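Local coordinates for periplasmic solute binding protein (Pectobacterium atrosepticum, PDB 4RY1), which probably binds a sugar in the periplasm and hands it to an ABC-type importer, like other bacterial extracellular solute-binding proteins, at residues 176-182 / 277-283; 184-190 / 362-368. All blocks are in the same frame, centred on the assembly; numbering follows the deposited sequence. Where two conformers were deposited one is given.

Interaction 1: residues 176-182 / 277-283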
loop_
_atom_site.group_PDB
_atom_site.type_symbol
_atom_site.label_atom_id
_atom_site.label_comp_id
_atom_site.label_asym_id
_atom_site.label_seq_id
_atom_site.Cartn_x
_atom_site.Cartn_y
_atom_site.Cartn_z
ATOM N N ARG A 176 9.654 -8.538 6.058
ATOM C CA ARG A 176 8.647 -9.613 6.036
ATOM C C ARG A 176 8.766 -10.470 4.774
ATOM O O ARG A 176 8.643 -11.710 4.835
ATOM C CB ARG A 176 7.239 -9.030 6.124
ATOM C CG ARG A 176 6.172 -10.113 6.150
ATOM C CD ARG A 176 5.150 -9.916 5.073
ATOM N NE ARG A 176 4.201 -11.012 4.925
ATOM C CZ ARG A 176 3.992 -11.657 3.792
ATOM N NH1 ARG A 176 4.609 -11.288 2.681
ATOM N NH2 ARG A 176 3.113 -12.652 3.751
ATOM N N SER A 177 8.991 -9.825 3.630
ATOM C CA SER A 177 9.103 -10.533 2.356
ATOM C C SER A 177 10.357 -11.428 2.375
ATOM O O SER A 177 10.313 -12.616 2.005
ATOM C CB SER A 177 9.128 -9.529 1.182
ATOM O OG SER A 177 9.063 -10.150 -0.081
ATOM N N TYR A 178 11.461 -10.859 2.846
ATOM C CA TYR A 178 12.701 -11.617 3.053
ATOM C C TYR A 178 12.477 -12.866 3.915
ATOM O O TYR A 178 12.892 -13.978 3.564
ATOM C CB TYR A 178 13.766 -10.731 3.710
ATOM C CG TYR A 178 15.031 -11.457 4.133
ATOM C CD1 TYR A 178 16.022 -11.769 3.202
ATOM C CD2 TYR A 178 15.260 -11.794 5.474
ATOM C CE1 TYR A 178 17.186 -12.417 3.583
ATOM C CE2 TYR A 178 16.432 -12.427 5.864
ATOM C CZ TYR A 178 17.388 -12.740 4.911
ATOM O OH TYR A 178 18.556 -13.390 5.263
ATOM N N MET A 179 11.826 -12.666 5.048
ATOM C CA MET A 179 11.587 -13.757 5.999
ATOM C C MET A 179 10.613 -14.802 5.459
ATOM O O MET A 179 10.712 -15.987 5.788
ATOM C CB MET A 179 11.098 -13.219 7.338
ATOM C CG MET A 179 12.091 -12.303 8.045
ATOM S SD MET A 179 13.611 -13.085 8.740
ATOM C CE MET A 179 12.903 -13.900 10.181
ATOM N N ALA A 180 9.684 -14.367 4.616
ATOM C CA ALA A 180 8.755 -15.318 3.976
ATOM C C ALA A 180 9.515 -16.200 2.982
ATOM O O ALA A 180 9.275 -17.407 2.894
ATOM C CB ALA A 180 7.625 -14.597 3.279
ATOM N N GLN A 181 10.420 -15.583 2.232
ATOM C CA GLN A 181 11.300 -16.316 1.312
ATOM C C GLN A 181 12.173 -17.318 2.035
ATOM O O GLN A 181 12.355 -18.449 1.582
ATOM C CB GLN A 181 12.199 -15.353 0.567
ATOM C CG GLN A 181 11.432 -14.486 -0.404
ATOM C CD GLN A 181 12.329 -13.492 -1.096
ATOM O OE1 GLN A 181 13.535 -13.462 -0.869
ATOM N NE2 GLN A 181 11.748 -12.672 -1.945
ATOM N N LYS A 182 12.711 -16.877 3.164
ATOM C CA LYS A 182 13.677 -17.693 3.929
ATOM C C LYS A 182 13.040 -18.859 4.667
ATOM O O LYS A 182 13.559 -19.975 4.692
ATOM C CB LYS A 182 14.404 -16.839 4.968
ATOM C CG LYS A 182 15.439 -17.626 5.757
ATOM C CD LYS A 182 16.539 -16.731 6.265
ATOM C CE LYS A 182 17.744 -17.564 6.667
ATOM N NZ LYS A 182 18.351 -17.043 7.912
ATOM N N ALA A 277 14.666 -19.851 -2.634
ATOM C CA ALA A 277 13.622 -19.418 -1.715
ATOM C C ALA A 277 12.482 -20.410 -1.652
ATOM O O ALA A 277 12.122 -21.038 -2.640
ATOM C CB ALA A 277 13.074 -18.053 -2.124
ATOM N N LYS A 278 11.866 -20.457 -0.491
ATOM C CA LYS A 278 10.737 -21.363 -0.231
ATOM C C LYS A 278 9.411 -20.793 -0.720
ATOM O O LYS A 278 8.427 -21.512 -0.948
ATOM C CB LYS A 278 10.617 -21.625 1.260
ATOM C CG LYS A 278 11.859 -22.203 1.908
ATOM C CD LYS A 278 11.474 -22.801 3.253
ATOM C CE LYS A 278 12.647 -23.131 4.172
ATOM N NZ LYS A 278 13.045 -24.567 4.142
ATOM N N ASP A 279 9.401 -19.483 -0.842
ATOM C CA ASP A 279 8.221 -18.716 -1.225
ATOM C C ASP A 279 8.705 -17.471 -1.938
ATOM O O ASP A 279 9.811 -17.013 -1.682
ATOM C CB ASP A 279 7.430 -18.295 -0.005
ATOM C CG ASP A 279 6.062 -17.754 -0.363
ATOM O OD1 ASP A 279 5.167 -18.559 -0.680
ATOM O OD2 ASP A 279 5.863 -16.524 -0.324
ATOM N N SER A 280 7.881 -16.933 -2.828
ATOM C CA SER A 280 8.253 -15.712 -3.545
ATOM C C SER A 280 8.277 -14.492 -2.629
ATOM O O SER A 280 8.991 -13.522 -2.895
ATOM C CB SER A 280 7.290 -15.452 -4.695
ATOM O OG SER A 280 6.013 -15.104 -4.194
ATOM N N GLY A 281 7.472 -14.518 -1.578
ATOM C CA GLY A 281 7.350 -13.344 -0.715
ATOM C C GLY A 281 6.623 -12.187 -1.384
ATOM O O GLY A 281 6.642 -11.083 -0.870
ATOM N N LEU A 282 5.973 -12.450 -2.520
ATOM C CA LEU A 282 5.191 -11.433 -3.235
ATOM C C LEU A 282 4.086 -10.936 -2.335
ATOM O O LEU A 282 3.328 -11.710 -1.770
ATOM C CB LEU A 282 4.571 -11.998 -4.518
ATOM C CG LEU A 282 3.753 -11.038 -5.385
ATOM C CD1 LEU A 282 4.644 -9.925 -5.896
ATOM C CD2 LEU A 282 3.041 -11.750 -6.527
ATOM N N THR A 283 4.016 -9.629 -2.210
ATOM C CA THR A 283 3.174 -8.992 -1.182
ATOM C C THR A 283 2.138 -8.120 -1.871
ATOM O O THR A 283 2.471 -7.130 -2.513
ATOM C CB THR A 283 4.052 -8.177 -0.228
ATOM O OG1 THR A 283 5.023 -9.068 0.345
ATOM C CG2 THR A 283 3.244 -7.521 0.885
HETATM O O HOH W 1 3.710 -12.931 0.680
#

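Interaction 2: residues 184-190 / 362-368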
loop_
_atom_site.group_PDB
_atom_site.type_symbol
_atom_site.label_atom_id
_atom_site.label_comp_id
_atom_site.label_asym_id
_atom_site.label_seq_id
_atom_site.Cartn_x
_atom_site.Cartn_y
_atom_site.Cartn_z
ATOM N N GLY A 184 9.240 -19.297 4.837
ATOM C CA GLY A 184 7.896 -19.691 4.406
ATOM C C GLY A 184 6.818 -19.455 5.449
ATOM O O GLY A 184 5.774 -20.133 5.434
ATOM N N ILE A 185 7.054 -18.503 6.354
ATOM C CA ILE A 185 6.062 -18.116 7.355
ATOM C C ILE A 185 5.843 -16.601 7.312
ATOM O O ILE A 185 6.701 -15.855 6.814
ATOM C CB ILE A 185 6.418 -18.567 8.792
ATOM C CG1 ILE A 185 7.641 -17.838 9.351
ATOM C CG2 ILE A 185 6.662 -20.069 8.805
ATOM C CD1 ILE A 185 7.687 -17.847 10.868
ATOM N N ASP A 186 4.693 -16.176 7.839
ATOM C CA ASP A 186 4.334 -14.761 7.970
ATOM C C ASP A 186 4.775 -14.249 9.338
ATOM O O ASP A 186 5.116 -15.009 10.234
ATOM C CB ASP A 186 2.818 -14.549 7.795
ATOM C CG ASP A 186 2.428 -13.064 7.767
ATOM O OD1 ASP A 186 3.144 -12.284 7.108
ATOM O OD2 ASP A 186 1.474 -12.676 8.476
ATOM N N MET A 187 4.802 -12.927 9.451
ATOM C CA MET A 187 5.085 -12.201 10.686
ATOM C C MET A 187 4.012 -12.344 11.781
ATOM O O MET A 187 4.328 -12.253 12.965
ATOM C CB MET A 187 5.270 -10.714 10.291
ATOM C CG MET A 187 5.670 -9.723 11.367
ATOM S SD MET A 187 5.752 -8.031 10.679
ATOM C CE MET A 187 7.199 -8.269 9.661
ATOM N N ILE A 188 2.747 -12.553 11.380
ATOM C CA ILE A 188 1.599 -12.557 12.325
ATOM C C ILE A 188 0.985 -13.963 12.432
ATOM O O ILE A 188 0.774 -14.625 11.419
ATOM C CB ILE A 188 0.468 -11.588 11.884
ATOM C CG1 ILE A 188 1.018 -10.197 11.537
ATOM C CG2 ILE A 188 -0.656 -11.532 12.921
ATOM C CD1 ILE A 188 1.598 -9.461 12.722
ATOM N N ASP A 189 0.707 -14.379 13.664
ATOM C CA ASP A 189 -0.122 -15.562 13.961
ATOM C C ASP A 189 -1.453 -15.067 14.506
ATOM O O ASP A 189 -1.560 -14.776 15.692
ATOM C CB ASP A 189 0.553 -16.505 14.986
ATOM C CG ASP A 189 -0.179 -17.828 15.129
ATOM O OD1 ASP A 189 -1.416 -17.850 14.951
ATOM O OD2 ASP A 189 0.465 -18.846 15.437
ATOM N N GLU A 190 -2.463 -14.956 13.642
ATOM C CA GLU A 190 -3.749 -14.405 14.078
ATOM C C GLU A 190 -4.469 -15.278 15.117
ATOM O O GLU A 190 -5.081 -14.760 16.052
ATOM C CB GLU A 190 -4.659 -14.113 12.898
ATOM C CG GLU A 190 -4.077 -13.025 12.003
ATOM C CD GLU A 190 -4.998 -12.614 10.873
ATOM O OE1 GLU A 190 -6.223 -12.857 10.979
ATOM O OE2 GLU A 190 -4.488 -12.034 9.882
ATOM N N VAL A 362 2.161 -17.518 1.417
ATOM C CA VAL A 362 2.285 -17.003 2.771
ATOM C C VAL A 362 1.368 -15.773 2.861
ATOM O O VAL A 362 1.630 -14.741 2.243
ATOM C CB VAL A 362 3.741 -16.629 3.108
ATOM C CG1 VAL A 362 3.868 -16.098 4.528
ATOM C CG2 VAL A 362 4.662 -17.823 2.928
ATOM N N ALA A 363 0.306 -15.895 3.652
ATOM C CA ALA A 363 -0.700 -14.844 3.782
ATOM C C ALA A 363 -0.116 -13.545 4.317
ATOM O O ALA A 363 0.778 -13.558 5.147
ATOM C CB ALA A 363 -1.820 -15.313 4.712
ATOM N N VAL A 364 -0.680 -12.438 3.833
ATOM C CA VAL A 364 -0.420 -11.101 4.336
ATOM C C VAL A 364 -1.549 -10.797 5.327
ATOM O O VAL A 364 -2.731 -10.904 4.978
ATOM C CB VAL A 364 -0.398 -10.073 3.180
ATOM C CG1 VAL A 364 -0.202 -8.656 3.701
ATOM C CG2 VAL A 364 0.686 -10.453 2.166
ATOM N N SER A 365 -1.177 -10.455 6.555
ATOM C CA SER A 365 -2.125 -10.136 7.607
ATOM C C SER A 365 -2.385 -8.650 7.623
ATOM O O SER A 365 -1.439 -7.855 7.571
ATOM C CB SER A 365 -1.561 -10.517 8.969
ATOM O OG SER A 365 -2.487 -10.186 9.968
ATOM N N PRO A 366 -3.658 -8.248 7.735
ATOM C CA PRO A 366 -3.882 -6.809 7.878
ATOM C C PRO A 366 -3.237 -6.236 9.147
ATOM O O PRO A 366 -3.012 -5.007 9.245
ATOM C CB PRO A 366 -5.404 -6.714 7.929
ATOM C CG PRO A 366 -5.865 -8.034 8.454
ATOM C CD PRO A 366 -4.917 -9.016 7.827
ATOM N N PHE A 367 -2.976 -7.106 10.125
ATOM C CA PHE A 367 -2.419 -6.641 11.394
ATOM C C PHE A 367 -0.966 -6.205 11.302
ATOM O O PHE A 367 -0.501 -5.470 12.166
ATOM C CB PHE A 367 -2.621 -7.699 12.470
ATOM C CG PHE A 367 -4.069 -7.967 12.742
ATOM C CD1 PHE A 367 -4.854 -7.025 13.395
ATOM C CD2 PHE A 367 -4.661 -9.132 12.310
ATOM C CE1 PHE A 367 -6.204 -7.243 13.597
ATOM C CE2 PHE A 367 -5.998 -9.371 12.532
ATOM C CZ PHE A 367 -6.775 -8.426 13.177
ATOM N N MET A 368 -0.264 -6.637 10.252
ATOM C CA MET A 368 1.100 -6.138 10.000
ATOM C C MET A 368 1.112 -4.624 9.777
ATOM O O MET A 368 2.126 -3.957 10.053
ATOM C CB MET A 368 1.794 -6.915 8.866
ATOM C CG MET A 368 1.576 -6.428 7.435
ATOM S SD MET A 368 2.679 -7.184 6.204
ATOM C CE MET A 368 4.194 -6.885 7.087
HETATM O O HOH W 2 1.403 -9.967 7.418
#

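Interaction 1: residues 176-182 / 277-283
Gln-181, on helix 169-183, lies against the loop 277-283 from CB to its amide nitrogen. Its CB packs on CB of Ala-277 at 3.9 Å, and its CG sits 3.3 Å from Asp-279 O. Because CG stands beside the backbone N (chi1 -68°) and the chain runs on extended, the amide is carried past Asp-279 to Ser-280. There NE2 of Gln-181 donates to O of Ser-280 at 3.0 Å, from above the carbonyl plane. NE2 also reaches Ile-272 O, while OE1 accepts from Trp-138 NE1 and Ile-274 N; four bonds therefore fix which way round this buried amide lies. On the backbone, Lys-278 N donates to Gln-181 O over 2.9 Å. One turn earlier, O of Gly-281 takes OG of Ser-177 at 2.7 Å and OG1 of Thr-283 at 2.9 Å, the two hydroxyls coming from opposite faces of its plane. An Asx turn, Gly-281 N to Asp-279 OD2, shapes the loop here, and Ser-360 OG also bonds that oxygen. Across the contact, two helix side chains bond to loop carbonyls and one loop N-H to a helix carbonyl, so the loop's part in these three bonds is played by its backbone.

Interaction 2: residues 184-190 / 362-368
The hydroxyl OG of Ser-365 works in two directions: it donates to OE2 of Glu-190 at 2.7 Å and accepts from N of Phe-367 at 3.1 Å, the latter bond closing an ST turn. With OG anti to the backbone N (chi1 179°), it meets OE2 on the anti side of the carboxylate, 31° out of its plane. The other oxygen, OE1, forms a salt bridge with Arg-74. This carboxylate also stands at the edge of the Phe-367 ring, with CD of Glu-190 3.8 Å from CE2 of Phe-367 and the two planes 89° apart.

Asp-186 makes the second polar centre. Its OD2 accepts from Ile-188 N, an Asx turn in which the donor lies well above the carboxylate plane, and from a water at 2.9 Å from OD2 that in turn accepts from Ser-365 N. OD1 of Asp-186 lies 3.3 Å from O of Ala-363, two acceptors with no bond between them. That closeness is probably eased by Arg-176, which pairs with Asp-186 OD1 and donates to Ala-363 O.

Carbon contacts complete the interface. CG1 of Val-362 abuts the backbone at Asp-186 N (3.4 Å), and Ile-188 CG1 packs on Ser-365 CB (3.7 Å). SD of Met-187 lies 4.1 Å from CE of Met-368, the two chains crossing at about a right angle. Around the contact, Met-187 leans on Leu-172 of helix 169-183, Leu-406 of helix 391-409 touches both Ile-188 and Phe-367, and helix 69-74 meets Pro-366 and Phe-367 through Pro-70 and Arg-74.

In the fold
Both interactions involve helix 169-183 and the chain that leaves it: interaction 1 uses its last two turns, interaction 2 the segment that follows and enters strand 188-189. Their centres are 11 Å apart, and Arg-176 joins them directly, its NE lying 2.7 Å from Asp-186 OD1. Asp-279 also packs against Val-362, so the loops 277-283 and 362-368 meet beside the helix. Interaction 1 is the more buried; its direct bonds all come from uncharged donors to backbone carbonyls, with Arg-176 adding a water-mediated link to Leu-282 O. Interaction 2 is only partly buried and combines carboxylates, a bridging water and apolar side chains where the chain approaches helix 371-385.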